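Local coordinates for protein putative mannose-1-phosphate guanylyl transferase (Thermus thermophilus, PDB 2CU2) that probably transfers a guanylyl group from GTP to mannose 1-phosphate, making GDP-mannose, at residues L29-G34 with R260-V265; H271-L276 with H281-T286; S304-A309 with V315-K320. All coordinates share one frame; numbering follows the deposited sequence.

Contact 1 of 3, residues L29-G34 with R260-V265; sequences LPLFEG and RALERV
Phe32, carried by the loop that precedes helix 37-45, lays its ring against Val265 on the short helix 261-266. The two side chains arrive from opposite directions, and Val265 CG1 settles over one face of the ring, 3.8 Å from its centroid and 23° off the normal, a CH-pi contact. The dense part of the contact lies here: Val265 CB also stands 3.6 Å from Phe32 CZ, and CG2 reaches the same atom. Branching at CB suits valine to this place, because CG1, anti to the backbone N (chi1 171°), and CG2 both meet the ring. Leu262, one helical turn earlier, approaches the ring obliquely, its CG 4.1 Å from Phe32 CE1. Packing thins out at Leu31, whose CD2 is 4.4 Å from Leu262 CD1. Both leucines are buried, whereas Phe32 and Val265 stay partly exposed. On a side of the helix turned away from the loop the chemistry changes: Glu263 OE2 forms a 2.8 Å salt bridge with Arg260 NH2. Tyr111 and Leu276 also pack on Phe32. Loop and helix are thus joined through carbon alone, with charge kept off the face that meets the loop; such a contact probably depends on shape and exclusion of water.

Contact 2 of 3, residues H271-L276 with H281-T286; sequences HENVVL and HVALDT
Different chi1 values bring Asn273 and His281 together: CG of Asn273 lies anti to its carbonyl carbon (chi1 -63°), whereas CG of His281 lies anti to the backbone N. The asparagine side chain crosses that of Thr286 at about a right angle, and ND2 gives a hydrogen bond of 3.1 Å to Thr286 O. The donor sits well above the carbonyl plane, 65° out of it, and the N-H...O angle is 153°. On the other arm of the amide, OD1 accepts from the backbone N of Cys289 and also lies 3.6 Å from Thr286 CG2. An amide suits this site because it donates and accepts at once; an alanine here would probably leave Thr286 O and the N-H of Cys289 without these partners and open a gap beside the histidine. The His281 ring has Asn273 ND2 at its edge, 4.1 Å from CE1, while Val275 CG2 comes obliquely to within 3.5 Å of ND1. At the far end of the imidazole, NE2 is hydrogen-bonded to the hydroxyl of Thr300, to which Thr286 OG1 also bonds. Strand 274-276 pairs with 290-293 and strand 280-284 with 297-301, so side chains bridge two different sheets, an arrangement consistent with the small beta-helix domain assigned to this family.

Contact 3 of 3, residues S304-A309 with V315-K320; sequences SGLVVA and VLVVPK
Strands 306-311 and 314-319 form an antiparallel beta hairpin, and Lys320 continues the pairing just beyond it. Its backbone N donates an almost straight bond of 2.8 Å to Gly305 O, with an N-H...O angle of 173°. From there the side chain runs back along the glycine: CB packs 3.8 Å from Val307 CG2, CG lies 3.4 Å from Gly305 O, CD passes CA of Gly305, and CE continues the extended chain, carrying NZ to Glu263 OE1 and Gly288 O. With chi1 at 64°, CG sits between the backbone N and carbonyl carbon, which brings it over that oxygen. Glycine fits at position 305, where phi is positive. Val307 and Val318 make a hydrogen-bonded pair, as do Ala309 and Leu316; these four side chains share one face, where Trp259 packs on Ala309 and Leu316. Val308 and Val317 lie on the other face, CG1 of the first 4.2 Å from CG2 of the second. Branched and aliphatic residues suit strands buried on both faces. Val315 to Val317 also pair in parallel with a strand of the second subunit, extending the sheet. At the non-hydrogen-bonded Val308-Val317 pair, Val317 CA points its hydrogen at Val307 O, 3.2 Å away.

Along the chain the contacts follow in series, contact 1 closing before contact 2 opens and contact 2 before contact 3. Their centres lie about 15 Å (1 and 2), about 14 Å (1 and 3) and about 11 Å (2 and 3) apart. Contact 3 and the 274-276 side of contact 2 share the four-stranded sheet, with strand 274-276 at one edge and 314-319 at the other within this chain, and both contacts touch the second subunit. Helix 261-266 and the residue before it tie them to contact 1: Leu262 CD2 packs 3.6 Å from Leu276 CD1, and Arg260 CG packs 3.3 Å from Lys320 O. A loop of the nucleotidyl transferase region is thereby joined to the C-terminal beta region and the dimer interface.

Contact 1 of 3, residues L29-G34 with R260-V265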
ATOM      1  N   LEU A  29     -12.479  -8.068 -13.505  1.00 38.23           N
ATOM      2  CA  LEU A  29     -11.278  -7.927 -12.695  1.00 39.07           C
ATOM      3  C   LEU A  29     -10.409  -9.185 -12.627  1.00 38.03           C
ATOM      4  O   LEU A  29     -10.887 -10.292 -12.411  1.00 37.40           O
ATOM      5  CB  LEU A  29     -11.762  -7.530 -11.300  1.00 40.74           C
ATOM      6  CG  LEU A  29     -12.643  -6.276 -11.333  1.00 40.91           C
ATOM      7  CD1 LEU A  29     -13.171  -5.891  -9.949  1.00 41.51           C
ATOM      8  CD2 LEU A  29     -11.905  -5.050 -11.868  1.00 42.40           C
ATOM      9  N   PRO A  30      -9.083  -9.035 -12.823  1.00 37.67           N
ATOM     10  CA  PRO A  30      -8.170 -10.170 -12.782  1.00 38.14           C
ATOM     11  C   PRO A  30      -7.942 -10.641 -11.348  1.00 38.44           C
ATOM     12  O   PRO A  30      -7.193 -10.051 -10.581  1.00 40.84           O
ATOM     13  CB  PRO A  30      -6.845  -9.725 -13.394  1.00 35.64           C
ATOM     14  CG  PRO A  30      -6.779  -8.209 -13.275  1.00 39.20           C
ATOM     15  CD  PRO A  30      -8.328  -7.826 -13.138  1.00 38.32           C
ATOM     16  N   LEU A  31      -8.648 -11.732 -10.980  1.00 37.09           N
ATOM     17  CA  LEU A  31      -8.627 -12.171  -9.586  1.00 36.58           C
ATOM     18  C   LEU A  31      -7.932 -13.528  -9.398  1.00 37.18           C
ATOM     19  O   LEU A  31      -6.721 -13.623  -9.252  1.00 38.38           O
ATOM     20  CB  LEU A  31     -10.069 -12.249  -9.090  1.00 36.27           C
ATOM     21  CG  LEU A  31     -10.573 -10.909  -8.547  1.00 37.83           C
ATOM     22  CD1 LEU A  31     -12.035 -10.972  -8.103  1.00 34.81           C
ATOM     23  CD2 LEU A  31      -9.779 -10.423  -7.335  1.00 34.81           C
ATOM     24  N   PHE A  32      -8.756 -14.598  -9.358  1.00 35.69           N
ATOM     25  CA  PHE A  32      -8.233 -15.936  -9.078  1.00 35.04           C
ATOM     26  C   PHE A  32      -7.534 -16.556 -10.298  1.00 34.25           C
ATOM     27  O   PHE A  32      -8.057 -16.575 -11.404  1.00 35.19           O
ATOM     28  CB  PHE A  32      -9.400 -16.822  -8.641  1.00 32.70           C
ATOM     29  CG  PHE A  32     -10.068 -16.225  -7.437  1.00 31.56           C
ATOM     30  CD1 PHE A  32      -9.406 -16.223  -6.215  1.00 29.96           C
ATOM     31  CD2 PHE A  32     -11.340 -15.689  -7.546  1.00 30.55           C
ATOM     32  CE1 PHE A  32     -10.026 -15.680  -5.098  1.00 29.91           C
ATOM     33  CE2 PHE A  32     -11.954 -15.145  -6.421  1.00 29.04           C
ATOM     34  CZ  PHE A  32     -11.301 -15.137  -5.196  1.00 30.51           C
ATOM     35  N   GLU A  33      -6.287 -17.034 -10.114  1.00 34.25           N
ATOM     36  CA  GLU A  33      -5.550 -17.595 -11.244  1.00 34.26           C
ATOM     37  C   GLU A  33      -5.208 -16.526 -12.287  1.00 34.22           C
ATOM     38  O   GLU A  33      -4.746 -16.816 -13.383  1.00 35.46           O
ATOM     39  CB  GLU A  33      -6.397 -18.701 -11.881  1.00 36.95           C
ATOM     40  CG  GLU A  33      -6.331 -20.015 -11.095  1.00 41.28           C
ATOM     41  CD  GLU A  33      -7.081 -21.098 -11.842  1.00 44.12           C
ATOM     42  OE1 GLU A  33      -7.029 -21.112 -13.064  1.00 44.37           O
ATOM     43  OE2 GLU A  33      -7.689 -21.945 -11.182  1.00 45.97           O
ATOM     44  N   GLY A  34      -5.427 -15.264 -11.931  1.00 33.83           N
ATOM     45  CA  GLY A  34      -5.137 -14.158 -12.850  1.00 33.61           C
ATOM     46  C   GLY A  34      -6.267 -13.935 -13.859  1.00 34.18           C
ATOM     47  O   GLY A  34      -6.185 -13.116 -14.767  1.00 36.38           O
ATOM     48  N   ARG A 260     -12.538  -9.744   1.635  1.00 28.99           N
ATOM     49  CA  ARG A 260     -12.431 -10.892   2.528  1.00 31.88           C
ATOM     50  C   ARG A 260     -12.785 -12.200   1.815  1.00 31.21           C
ATOM     51  O   ARG A 260     -12.403 -13.290   2.219  1.00 30.69           O
ATOM     52  CB  ARG A 260     -13.371 -10.672   3.713  1.00 36.48           C
ATOM     53  CG  ARG A 260     -12.779 -11.184   5.027  1.00 43.24           C
ATOM     54  CD  ARG A 260     -13.579 -12.358   5.602  1.00 49.14           C
ATOM     55  NE  ARG A 260     -12.686 -13.325   6.247  1.00 55.46           N
ATOM     56  CZ  ARG A 260     -12.701 -13.379   7.590  1.00 57.06           C
ATOM     57  NH1 ARG A 260     -13.508 -12.588   8.276  1.00 57.83           N
ATOM     58  NH2 ARG A 260     -11.895 -14.233   8.228  1.00 59.51           N
ATOM     59  N   ALA A 261     -13.575 -12.066   0.734  1.00 28.71           N
ATOM     60  CA  ALA A 261     -13.993 -13.253  -0.004  1.00 30.90           C
ATOM     61  C   ALA A 261     -12.794 -14.026  -0.555  1.00 30.87           C
ATOM     62  O   ALA A 261     -12.843 -15.224  -0.801  1.00 31.12           O
ATOM     63  CB  ALA A 261     -14.892 -12.804  -1.156  1.00 29.92           C
ATOM     64  N   LEU A 262     -11.701 -13.282  -0.793  1.00 31.08           N
ATOM     65  CA  LEU A 262     -10.501 -13.927  -1.308  1.00 30.76           C
ATOM     66  C   LEU A 262     -10.010 -15.020  -0.355  1.00 30.90           C
ATOM     67  O   LEU A 262      -9.539 -16.074  -0.763  1.00 30.07           O
ATOM     68  CB  LEU A 262      -9.422 -12.856  -1.479  1.00 30.83           C
ATOM     69  CG  LEU A 262      -9.419 -12.247  -2.885  1.00 30.72           C
ATOM     70  CD1 LEU A 262     -10.672 -11.415  -3.169  1.00 29.06           C
ATOM     71  CD2 LEU A 262      -8.227 -11.321  -3.131  1.00 31.13           C
ATOM     72  N   GLU A 263     -10.106 -14.722   0.937  1.00 29.50           N
ATOM     73  CA  GLU A 263      -9.663 -15.676   1.933  1.00 30.01           C
ATOM     74  C   GLU A 263     -10.587 -16.895   1.917  1.00 30.28           C
ATOM     75  O   GLU A 263     -10.125 -18.036   1.913  1.00 29.27           O
ATOM     76  CB  GLU A 263      -9.661 -15.030   3.316  1.00 30.34           C
ATOM     77  CG  GLU A 263      -9.350 -15.987   4.441  1.00 32.95           C
ATOM     78  CD  GLU A 263      -9.231 -15.271   5.776  1.00 35.33           C
ATOM     79  OE1 GLU A 263      -8.338 -14.410   5.918  1.00 35.71           O
ATOM     80  OE2 GLU A 263     -10.034 -15.565   6.680  1.00 37.56           O
ATOM     81  N   ARG A 264     -11.893 -16.644   1.899  1.00 29.19           N
ATOM     82  CA  ARG A 264     -12.875 -17.723   1.882  1.00 30.84           C
ATOM     83  C   ARG A 264     -12.665 -18.597   0.655  1.00 31.01           C
ATOM     84  O   ARG A 264     -12.667 -19.830   0.740  1.00 31.95           O
ATOM     85  CB  ARG A 264     -14.299 -17.154   1.869  1.00 30.03           C
ATOM     86  CG  ARG A 264     -14.626 -16.248   3.058  1.00 33.52           C
ATOM     87  CD  ARG A 264     -16.118 -15.975   3.154  1.00 35.57           C
ATOM     88  NE  ARG A 264     -16.654 -15.380   1.928  1.00 37.63           N
ATOM     89  CZ  ARG A 264     -17.201 -14.169   1.854  1.00 38.29           C
ATOM     90  NH1 ARG A 264     -17.290 -13.404   2.938  1.00 38.82           N
ATOM     91  NH2 ARG A 264     -17.663 -13.719   0.693  1.00 38.20           N
ATOM     92  N   VAL A 265     -12.480 -17.959  -0.493  1.00 30.60           N
ATOM     93  CA  VAL A 265     -12.283 -18.708  -1.719  1.00 30.95           C
ATOM     94  C   VAL A 265     -11.045 -19.605  -1.642  1.00 31.81           C
ATOM     95  O   VAL A 265     -11.082 -20.740  -2.104  1.00 30.80           O
ATOM     96  CB  VAL A 265     -12.175 -17.769  -2.937  1.00 31.22           C
ATOM     97  CG1 VAL A 265     -11.758 -18.570  -4.173  1.00 31.36           C
ATOM     98  CG2 VAL A 265     -13.522 -17.086  -3.181  1.00 27.92           C
TER

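Contact 2 of 3, residues H271-L276 with H281-T286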
ATOM      1  N   HIS A 271      -5.092 -18.639   9.344  1.00 31.32           N
ATOM      2  CA  HIS A 271      -3.875 -17.930   9.713  1.00 32.86           C
ATOM      3  C   HIS A 271      -2.841 -17.781   8.588  1.00 32.02           C
ATOM      4  O   HIS A 271      -1.929 -16.972   8.709  1.00 30.81           O
ATOM      5  CB  HIS A 271      -3.223 -18.602  10.932  1.00 33.71           C
ATOM      6  CG  HIS A 271      -2.434 -19.830  10.600  1.00 36.47           C
ATOM      7  ND1 HIS A 271      -2.906 -21.103  10.835  1.00 38.78           N
ATOM      8  CD2 HIS A 271      -1.204 -19.980  10.052  1.00 36.44           C
ATOM      9  CE1 HIS A 271      -2.003 -21.986  10.445  1.00 38.25           C
ATOM     10  NE2 HIS A 271      -0.962 -21.330   9.967  1.00 38.52           N
ATOM     11  N   GLU A 272      -2.968 -18.563   7.513  1.00 30.32           N
ATOM     12  CA  GLU A 272      -2.035 -18.454   6.387  1.00 31.17           C
ATOM     13  C   GLU A 272      -2.431 -17.211   5.576  1.00 30.02           C
ATOM     14  O   GLU A 272      -3.603 -16.826   5.568  1.00 31.73           O
ATOM     15  CB  GLU A 272      -2.108 -19.710   5.500  1.00 30.71           C
ATOM     16  CG  GLU A 272      -1.654 -21.003   6.192  1.00 32.64           C
ATOM     17  CD  GLU A 272      -0.147 -21.243   6.103  1.00 34.35           C
ATOM     18  OE1 GLU A 272       0.595 -20.329   5.681  1.00 36.22           O
ATOM     19  OE2 GLU A 272       0.304 -22.355   6.464  1.00 38.37           O
ATOM     20  N   ASN A 273      -1.469 -16.583   4.903  1.00 28.84           N
ATOM     21  CA  ASN A 273      -1.774 -15.394   4.114  1.00 28.70           C
ATOM     22  C   ASN A 273      -2.302 -15.761   2.729  1.00 29.74           C
ATOM     23  O   ASN A 273      -1.979 -16.820   2.191  1.00 30.65           O
ATOM     24  CB  ASN A 273      -0.535 -14.493   3.982  1.00 27.69           C
ATOM     25  CG  ASN A 273      -0.054 -13.961   5.323  1.00 26.43           C
ATOM     26  OD1 ASN A 273      -0.835 -13.420   6.107  1.00 27.64           O
ATOM     27  ND2 ASN A 273       1.236 -14.112   5.591  1.00 26.96           N
ATOM     28  N   VAL A 274      -3.129 -14.883   2.171  1.00 29.94           N
ATOM     29  CA  VAL A 274      -3.718 -15.089   0.855  1.00 30.24           C
ATOM     30  C   VAL A 274      -3.196 -13.998  -0.069  1.00 32.11           C
ATOM     31  O   VAL A 274      -3.354 -12.808   0.212  1.00 33.93           O
ATOM     32  CB  VAL A 274      -5.254 -15.007   0.916  1.00 30.70           C
ATOM     33  CG1 VAL A 274      -5.836 -15.012  -0.480  1.00 30.25           C
ATOM     34  CG2 VAL A 274      -5.798 -16.181   1.723  1.00 30.33           C
ATOM     35  N   VAL A 275      -2.577 -14.407  -1.169  1.00 30.88           N
ATOM     36  CA  VAL A 275      -2.004 -13.460  -2.110  1.00 30.82           C
ATOM     37  C   VAL A 275      -2.507 -13.628  -3.541  1.00 31.65           C
ATOM     38  O   VAL A 275      -2.589 -14.747  -4.048  1.00 32.56           O
ATOM     39  CB  VAL A 275      -0.474 -13.595  -2.129  1.00 31.65           C
ATOM     40  CG1 VAL A 275       0.135 -12.565  -3.074  1.00 31.36           C
ATOM     41  CG2 VAL A 275       0.070 -13.446  -0.720  1.00 29.93           C
ATOM     42  N   LEU A 276      -2.859 -12.518  -4.179  1.00 31.08           N
ATOM     43  CA  LEU A 276      -3.299 -12.533  -5.573  1.00 32.68           C
ATOM     44  C   LEU A 276      -2.620 -11.382  -6.285  1.00 32.91           C
ATOM     45  O   LEU A 276      -2.083 -10.474  -5.646  1.00 34.30           O
ATOM     46  CB  LEU A 276      -4.819 -12.391  -5.706  1.00 33.24           C
ATOM     47  CG  LEU A 276      -5.684 -13.635  -5.492  1.00 33.64           C
ATOM     48  CD1 LEU A 276      -7.112 -13.303  -5.907  1.00 33.96           C
ATOM     49  CD2 LEU A 276      -5.150 -14.813  -6.328  1.00 31.28           C
ATOM     50  N   HIS A 281       4.603 -10.631  -2.546  1.00 34.00           N
ATOM     51  CA  HIS A 281       4.299 -10.345  -1.146  1.00 33.68           C
ATOM     52  C   HIS A 281       5.462 -10.721  -0.242  1.00 33.71           C
ATOM     53  O   HIS A 281       5.827 -11.894  -0.145  1.00 33.23           O
ATOM     54  CB  HIS A 281       3.076 -11.126  -0.673  1.00 30.03           C
ATOM     55  CG  HIS A 281       2.724 -10.871   0.762  1.00 31.24           C
ATOM     56  ND1 HIS A 281       2.081 -11.801   1.552  1.00 29.25           N
ATOM     57  CD2 HIS A 281       2.908  -9.779   1.543  1.00 28.02           C
ATOM     58  CE1 HIS A 281       1.885 -11.293   2.754  1.00 30.76           C
ATOM     59  NE2 HIS A 281       2.378 -10.066   2.774  1.00 28.99           N
ATOM     60  N   VAL A 282       6.043  -9.728   0.418  1.00 34.27           N
ATOM     61  CA  VAL A 282       7.139  -9.978   1.345  1.00 35.69           C
ATOM     62  C   VAL A 282       6.461  -9.996   2.706  1.00 37.32           C
ATOM     63  O   VAL A 282       6.001  -8.963   3.196  1.00 37.52           O
ATOM     64  CB  VAL A 282       8.193  -8.856   1.289  1.00 35.83           C
ATOM     65  CG1 VAL A 282       9.208  -9.039   2.409  1.00 36.21           C
ATOM     66  CG2 VAL A 282       8.896  -8.879  -0.065  1.00 35.37           C
ATOM     67  N   ALA A 283       6.383 -11.177   3.305  1.00 36.56           N
ATOM     68  CA  ALA A 283       5.701 -11.296   4.593  1.00 36.88           C
ATOM     69  C   ALA A 283       6.670 -11.590   5.752  1.00 37.43           C
ATOM     70  O   ALA A 283       7.397 -12.577   5.768  1.00 37.92           O
ATOM     71  CB  ALA A 283       4.662 -12.414   4.491  1.00 36.20           C
ATOM     72  N   LEU A 284       6.676 -10.665   6.735  1.00 36.35           N
ATOM     73  CA  LEU A 284       7.535 -10.831   7.908  1.00 36.43           C
ATOM     74  C   LEU A 284       6.723 -10.792   9.210  1.00 35.55           C
ATOM     75  O   LEU A 284       6.219  -9.764   9.631  1.00 35.10           O
ATOM     76  CB  LEU A 284       8.563  -9.696   7.912  1.00 37.75           C
ATOM     77  CG  LEU A 284       9.680  -9.891   6.883  1.00 40.15           C
ATOM     78  CD1 LEU A 284      10.243  -8.564   6.378  1.00 41.69           C
ATOM     79  CD2 LEU A 284      10.872 -10.671   7.436  1.00 43.02           C
ATOM     80  N   ASP A 285       6.567 -11.972   9.839  1.00 35.97           N
ATOM     81  CA  ASP A 285       5.747 -12.024  11.044  1.00 36.37           C
ATOM     82  C   ASP A 285       4.327 -11.541  10.742  1.00 37.11           C
ATOM     83  O   ASP A 285       3.744 -10.748  11.461  1.00 37.57           O
ATOM     84  CB  ASP A 285       6.385 -11.108  12.092  1.00 39.12           C
ATOM     85  CG  ASP A 285       5.673 -11.302  13.428  1.00 43.71           C
ATOM     86  OD1 ASP A 285       5.403 -12.457  13.768  1.00 45.75           O
ATOM     87  OD2 ASP A 285       5.361 -10.308  14.087  1.00 43.25           O
ATOM     88  N   THR A 286       3.802 -12.017   9.595  1.00 35.21           N
ATOM     89  CA  THR A 286       2.466 -11.612   9.183  1.00 33.67           C
ATOM     90  C   THR A 286       1.521 -12.811   9.126  1.00 33.93           C
ATOM     91  O   THR A 286       1.859 -13.873   8.618  1.00 33.78           O
ATOM     92  CB  THR A 286       2.575 -10.972   7.798  1.00 31.62           C
ATOM     93  OG1 THR A 286       3.300  -9.746   7.899  1.00 30.60           O
ATOM     94  CG2 THR A 286       1.181 -10.675   7.244  1.00 28.87           C
TER

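Contact 3 of 3, residues S304-A309 with V315-K320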
ATOM      1  N   SER A 304      -1.546  -8.538  11.361  1.00 30.12           N
ATOM      2  CA  SER A 304      -2.448  -9.669  11.209  1.00 31.75           C
ATOM      3  C   SER A 304      -3.870  -9.252  10.873  1.00 30.90           C
ATOM      4  O   SER A 304      -4.321  -8.180  11.264  1.00 31.58           O
ATOM      5  CB  SER A 304      -2.481 -10.491  12.496  1.00 32.07           C
ATOM      6  OG  SER A 304      -1.247 -11.142  12.712  1.00 38.84           O
ATOM      7  N   GLY A 305      -4.570 -10.126  10.152  1.00 30.79           N
ATOM      8  CA  GLY A 305      -5.949  -9.883   9.785  1.00 29.86           C
ATOM      9  C   GLY A 305      -6.224  -8.667   8.927  1.00 28.61           C
ATOM     10  O   GLY A 305      -7.339  -8.136   8.942  1.00 27.78           O
ATOM     11  N   LEU A 306      -5.234  -8.230   8.162  1.00 28.47           N
ATOM     12  CA  LEU A 306      -5.429  -7.058   7.320  1.00 27.70           C
ATOM     13  C   LEU A 306      -5.585  -7.367   5.836  1.00 29.01           C
ATOM     14  O   LEU A 306      -5.142  -8.406   5.338  1.00 28.26           O
ATOM     15  CB  LEU A 306      -4.259  -6.081   7.465  1.00 27.06           C
ATOM     16  CG  LEU A 306      -3.984  -5.327   8.770  1.00 29.28           C
ATOM     17  CD1 LEU A 306      -2.803  -4.374   8.547  1.00 25.52           C
ATOM     18  CD2 LEU A 306      -5.214  -4.527   9.190  1.00 26.90           C
ATOM     19  N   VAL A 307      -6.241  -6.446   5.143  1.00 29.18           N
ATOM     20  CA  VAL A 307      -6.384  -6.526   3.708  1.00 27.19           C
ATOM     21  C   VAL A 307      -5.495  -5.387   3.227  1.00 28.54           C
ATOM     22  O   VAL A 307      -5.654  -4.248   3.655  1.00 28.33           O
ATOM     23  CB  VAL A 307      -7.827  -6.232   3.214  1.00 27.81           C
ATOM     24  CG1 VAL A 307      -7.799  -5.938   1.702  1.00 25.48           C
ATOM     25  CG2 VAL A 307      -8.745  -7.415   3.500  1.00 25.61           C
ATOM     26  N   VAL A 308      -4.532  -5.701   2.374  1.00 29.41           N
ATOM     27  CA  VAL A 308      -3.659  -4.683   1.806  1.00 28.04           C
ATOM     28  C   VAL A 308      -3.796  -4.934   0.311  1.00 29.58           C
ATOM     29  O   VAL A 308      -3.379  -5.985  -0.179  1.00 28.06           O
ATOM     30  CB  VAL A 308      -2.191  -4.879   2.223  1.00 28.09           C
ATOM     31  CG1 VAL A 308      -1.345  -3.705   1.710  1.00 26.38           C
ATOM     32  CG2 VAL A 308      -2.088  -4.990   3.735  1.00 24.92           C
ATOM     33  N   ALA A 309      -4.401  -3.988  -0.407  1.00 28.45           N
ATOM     34  CA  ALA A 309      -4.620  -4.147  -1.840  1.00 29.64           C
ATOM     35  C   ALA A 309      -4.036  -2.995  -2.634  1.00 31.87           C
ATOM     36  O   ALA A 309      -4.416  -1.838  -2.444  1.00 33.80           O
ATOM     37  CB  ALA A 309      -6.120  -4.275  -2.132  1.00 27.60           C
ATOM     38  N   VAL A 315      -3.677   2.356  -3.013  1.00 32.95           N
ATOM     39  CA  VAL A 315      -3.489   1.325  -2.007  1.00 32.70           C
ATOM     40  C   VAL A 315      -4.566   1.376  -0.938  1.00 31.94           C
ATOM     41  O   VAL A 315      -4.960   2.443  -0.473  1.00 33.83           O
ATOM     42  CB  VAL A 315      -2.113   1.449  -1.318  1.00 34.24           C
ATOM     43  CG1 VAL A 315      -1.989   0.412  -0.216  1.00 35.91           C
ATOM     44  CG2 VAL A 315      -1.001   1.252  -2.341  1.00 35.99           C
ATOM     45  N   LEU A 316      -5.032   0.199  -0.553  1.00 30.89           N
ATOM     46  CA  LEU A 316      -6.051   0.057   0.472  1.00 29.68           C
ATOM     47  C   LEU A 316      -5.492  -0.742   1.641  1.00 30.51           C
ATOM     48  O   LEU A 316      -4.780  -1.724   1.443  1.00 30.64           O
ATOM     49  CB  LEU A 316      -7.266  -0.688  -0.098  1.00 27.34           C
ATOM     50  CG  LEU A 316      -8.239  -1.261   0.930  1.00 27.17           C
ATOM     51  CD1 LEU A 316      -8.900  -0.129   1.684  1.00 29.73           C
ATOM     52  CD2 LEU A 316      -9.289  -2.128   0.238  1.00 27.91           C
ATOM     53  N   VAL A 317      -5.813  -0.316   2.855  1.00 29.58           N
ATOM     54  CA  VAL A 317      -5.399  -1.038   4.049  1.00 29.17           C
ATOM     55  C   VAL A 317      -6.594  -1.010   4.994  1.00 29.02           C
ATOM     56  O   VAL A 317      -6.996   0.056   5.455  1.00 29.13           O
ATOM     57  CB  VAL A 317      -4.183  -0.385   4.739  1.00 29.37           C
ATOM     58  CG1 VAL A 317      -3.854  -1.139   6.030  1.00 29.67           C
ATOM     59  CG2 VAL A 317      -2.985  -0.404   3.809  1.00 26.90           C
ATOM     60  N   VAL A 318      -7.168  -2.180   5.265  1.00 29.14           N
ATOM     61  CA  VAL A 318      -8.338  -2.293   6.139  1.00 28.60           C
ATOM     62  C   VAL A 318      -8.399  -3.678   6.788  1.00 29.32           C
ATOM     63  O   VAL A 318      -8.058  -4.667   6.153  1.00 29.60           O
ATOM     64  CB  VAL A 318      -9.652  -2.071   5.324  1.00 28.69           C
ATOM     65  CG1 VAL A 318      -9.730  -3.086   4.186  1.00 26.06           C
ATOM     66  CG2 VAL A 318     -10.881  -2.214   6.230  1.00 27.41           C
ATOM     67  N   PRO A 319      -8.807  -3.764   8.072  1.00 29.18           N
ATOM     68  CA  PRO A 319      -8.958  -5.090   8.657  1.00 29.32           C
ATOM     69  C   PRO A 319     -10.004  -5.894   7.907  1.00 30.75           C
ATOM     70  O   PRO A 319     -11.058  -5.402   7.525  1.00 30.66           O
ATOM     71  CB  PRO A 319      -9.394  -4.934  10.109  1.00 29.57           C
ATOM     72  CG  PRO A 319      -9.170  -3.487  10.513  1.00 28.79           C
ATOM     73  CD  PRO A 319      -9.088  -2.762   9.088  1.00 29.16           C
ATOM     74  N   LYS A 320      -9.679  -7.172   7.673  1.00 29.82           N
ATOM     75  CA  LYS A 320     -10.533  -7.933   6.788  1.00 31.08           C
ATOM     76  C   LYS A 320     -11.974  -8.038   7.289  1.00 33.11           C
ATOM     77  O   LYS A 320     -12.901  -8.251   6.525  1.00 33.99           O
ATOM     78  CB  LYS A 320      -9.918  -9.307   6.533  1.00 29.03           C
ATOM     79  CG  LYS A 320      -9.810 -10.175   7.782  1.00 29.88           C
ATOM     80  CD  LYS A 320      -8.990 -11.432   7.510  1.00 30.25           C
ATOM     81  CE  LYS A 320      -9.097 -12.465   8.635  1.00 30.82           C
ATOM     82  NZ  LYS A 320      -7.986 -13.413   8.525  1.00 28.43           N
TER